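Local coordinates for protein endoglucanase FnCel5A (Fervidobacterium nodosum, PDB 3NCO) that probably hydrolyses internal beta-1,4-glucosidic bonds of cellulose, as a glycoside hydrolase family 5 endoglucanase built on a TIM barrel, at residues K243-W248 and V254-G259. Sequence-based numbering, arbitrary orientation.
Sequences KYVSEW and VPIFLG
In the second half of the beta-alpha-beta crossover 198-204, 232-252, 256-261 of the TIM barrel, Val245 and Trp248 of the helix meet Ile256 and Val254, the latter in the loop just before the strand. No hydrogen bond joins 243-248 to 254-259; the evidence for contact is a set of apolar approaches burying 163 Å² in total. The closest is between Val245 CG1 and Ile256 CD1, 3.6 Å apart. CG1 of Val245 lies anti to its backbone N (chi1 178°) and bears on the CG1-CD1 branch of Ile256, with Ile256 CG1 4.0 Å from it. Ile256 CG2 lies 4.1 Å from the same Val245 CG1. One methyl thus rests against both branches of the isoleucine, which supplies the largest share of the buried surface.

Trp248 reaches across with the six-membered part of its indole. Its CG is anti to the backbone N (chi1 -180°), and CZ3 is carried to 3.8 Å from Val254 CG1, which approaches obliquely to the ring. Ile256 CD1 sits near the ring plane at its edge, more loosely, 4.5 Å from CZ3. That methyl thus touches both helix residues, one turn apart, meeting them from directions roughly at right angles. The nearest alpha carbons, Trp248 CA and Val254 CA, are 8.8 Å apart, and all the close contacts are between side-chain atoms.

Around this layer, Ile256 also packs on Phe202 of strand 198-204 and on Phe288, and Val254 on Val200; Trp248 touches Val187. Backbone hydrogen bonds between Pro255 or Phe257 and Val200, and between Ile256 or Leu258 and Ser289, hold the strand between its parallel neighbours 198-204 and 289-292, with helix 232-252 packed against its outer side.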
loop_
_atom_site.group_PDB
_atom_site.type_symbol
_atom_site.label_atom_id
_atom_site.label_comp_id
_atom_site.label_asym_id
_atom_site.label_seq_id
_atom_site.Cartn_x
_atom_site.Cartn_y
_atom_site.Cartn_z
ATOM N N LYS A 243 3.200 6.192 -17.692
ATOM C CA LYS A 243 4.370 6.058 -18.608
ATOM C C LYS A 243 5.671 6.601 -17.990
ATOM O O LYS A 243 6.770 6.028 -18.118
ATOM C CB LYS A 243 4.065 6.690 -19.956
ATOM C CG LYS A 243 5.212 6.543 -20.986
ATOM C CD LYS A 243 4.810 7.157 -22.334
ATOM C CE LYS A 243 5.097 8.635 -22.309
ATOM N NZ LYS A 243 5.919 9.027 -23.498
ATOM N N TYR A 244 5.564 7.751 -17.315
ATOM C CA TYR A 244 6.710 8.291 -16.639
ATOM C C TYR A 244 7.257 7.290 -15.627
ATOM O O TYR A 244 8.477 7.086 -15.550
ATOM C CB TYR A 244 6.306 9.608 -15.961
ATOM C CG TYR A 244 7.392 10.325 -15.217
ATOM C CD1 TYR A 244 8.375 11.020 -15.908
ATOM C CD2 TYR A 244 7.379 10.393 -13.818
ATOM C CE1 TYR A 244 9.355 11.717 -15.241
ATOM C CE2 TYR A 244 8.426 11.102 -13.119
ATOM C CZ TYR A 244 9.383 11.755 -13.884
ATOM O OH TYR A 244 10.403 12.496 -13.306
ATOM N N VAL A 245 6.370 6.661 -14.837
ATOM C CA VAL A 245 6.857 5.668 -13.835
ATOM C C VAL A 245 7.447 4.430 -14.528
ATOM O O VAL A 245 8.491 3.913 -14.082
ATOM C CB VAL A 245 5.743 5.253 -12.881
ATOM C CG1 VAL A 245 6.212 4.156 -11.842
ATOM C CG2 VAL A 245 5.193 6.546 -12.122
ATOM N N SER A 246 6.776 3.974 -15.579
ATOM C CA SER A 246 7.232 2.827 -16.319
ATOM C C SER A 246 8.595 3.067 -16.938
ATOM O O SER A 246 9.492 2.228 -16.835
ATOM C CB SER A 246 6.189 2.492 -17.404
ATOM O OG SER A 246 6.741 1.579 -18.324
ATOM N N GLU A 247 8.798 4.222 -17.578
ATOM C CA GLU A 247 10.138 4.461 -18.139
ATOM C C GLU A 247 11.231 4.471 -17.050
ATOM O O GLU A 247 12.341 3.909 -17.233
ATOM C CB GLU A 247 10.150 5.775 -18.948
ATOM C CG GLU A 247 9.189 5.750 -20.160
ATOM C CD GLU A 247 9.088 7.098 -20.904
ATOM O OE1 GLU A 247 9.477 8.155 -20.324
ATOM O OE2 GLU A 247 8.604 7.107 -22.068
ATOM N N TRP A 248 10.930 5.101 -15.922
ATOM C CA TRP A 248 11.884 5.071 -14.792
ATOM C C TRP A 248 12.168 3.651 -14.289
ATOM O O TRP A 248 13.330 3.287 -14.065
ATOM C CB TRP A 248 11.383 5.990 -13.641
ATOM C CG TRP A 248 12.296 6.010 -12.472
ATOM C CD1 TRP A 248 13.318 6.875 -12.245
ATOM C CD2 TRP A 248 12.286 5.099 -11.355
ATOM N NE1 TRP A 248 13.959 6.566 -11.062
ATOM C CE2 TRP A 248 13.340 5.484 -10.484
ATOM C CE3 TRP A 248 11.469 3.998 -10.994
ATOM C CZ2 TRP A 248 13.605 4.813 -9.245
ATOM C CZ3 TRP A 248 11.751 3.316 -9.779
ATOM C CH2 TRP A 248 12.798 3.739 -8.919
ATOM N N VAL A 254 13.563 -2.412 -12.076
ATOM C CA VAL A 254 12.796 -2.750 -10.848
ATOM C C VAL A 254 11.297 -2.855 -11.187
ATOM O O VAL A 254 10.801 -2.113 -12.036
ATOM C CB VAL A 254 13.094 -1.702 -9.749
ATOM C CG1 VAL A 254 12.520 -0.343 -10.122
ATOM C CG2 VAL A 254 12.673 -2.166 -8.348
ATOM N N PRO A 255 10.564 -3.801 -10.538
ATOM C CA PRO A 255 9.122 -3.862 -10.810
ATOM C C PRO A 255 8.369 -2.808 -10.009
ATOM O O PRO A 255 8.899 -2.294 -9.027
ATOM C CB PRO A 255 8.704 -5.231 -10.264
ATOM C CG PRO A 255 9.918 -5.896 -9.728
ATOM C CD PRO A 255 11.006 -4.851 -9.601
ATOM N N ILE A 256 7.125 -2.534 -10.431
ATOM C CA ILE A 256 6.317 -1.490 -9.825
ATOM C C ILE A 256 4.973 -2.066 -9.341
ATOM O O ILE A 256 4.248 -2.710 -10.115
ATOM C CB ILE A 256 5.984 -0.397 -10.886
ATOM C CG1 ILE A 256 7.258 0.321 -11.304
ATOM C CG2 ILE A 256 4.908 0.570 -10.392
ATOM C CD1 ILE A 256 7.798 1.307 -10.221
ATOM N N PHE A 257 4.609 -1.718 -8.088
ATOM C CA PHE A 257 3.284 -2.004 -7.491
ATOM C C PHE A 257 2.578 -0.684 -7.253
ATOM O O PHE A 257 3.084 0.231 -6.584
ATOM C CB PHE A 257 3.574 -2.743 -6.166
ATOM C CG PHE A 257 2.439 -2.843 -5.208
ATOM C CD1 PHE A 257 1.152 -3.303 -5.540
ATOM C CD2 PHE A 257 2.742 -2.586 -3.865
ATOM C CE1 PHE A 257 0.215 -3.475 -4.510
ATOM C CE2 PHE A 257 1.816 -2.716 -2.875
ATOM C CZ PHE A 257 0.584 -3.199 -3.160
ATOM N N LEU A 258 1.394 -0.552 -7.845
ATOM C CA LEU A 258 0.562 0.599 -7.550
ATOM C C LEU A 258 -0.195 0.247 -6.250
ATOM O O LEU A 258 -1.229 -0.461 -6.306
ATOM C CB LEU A 258 -0.440 0.763 -8.733
ATOM C CG LEU A 258 -1.627 1.729 -8.524
ATOM C CD1 LEU A 258 -1.067 3.102 -8.190
ATOM C CD2 LEU A 258 -2.578 1.825 -9.753
ATOM N N GLY A 259 0.351 0.700 -5.101
ATOM C CA GLY A 259 -0.095 0.170 -3.812
ATOM C C GLY A 259 -1.384 0.717 -3.298
ATOM O O GLY A 259 -2.027 0.095 -2.455
#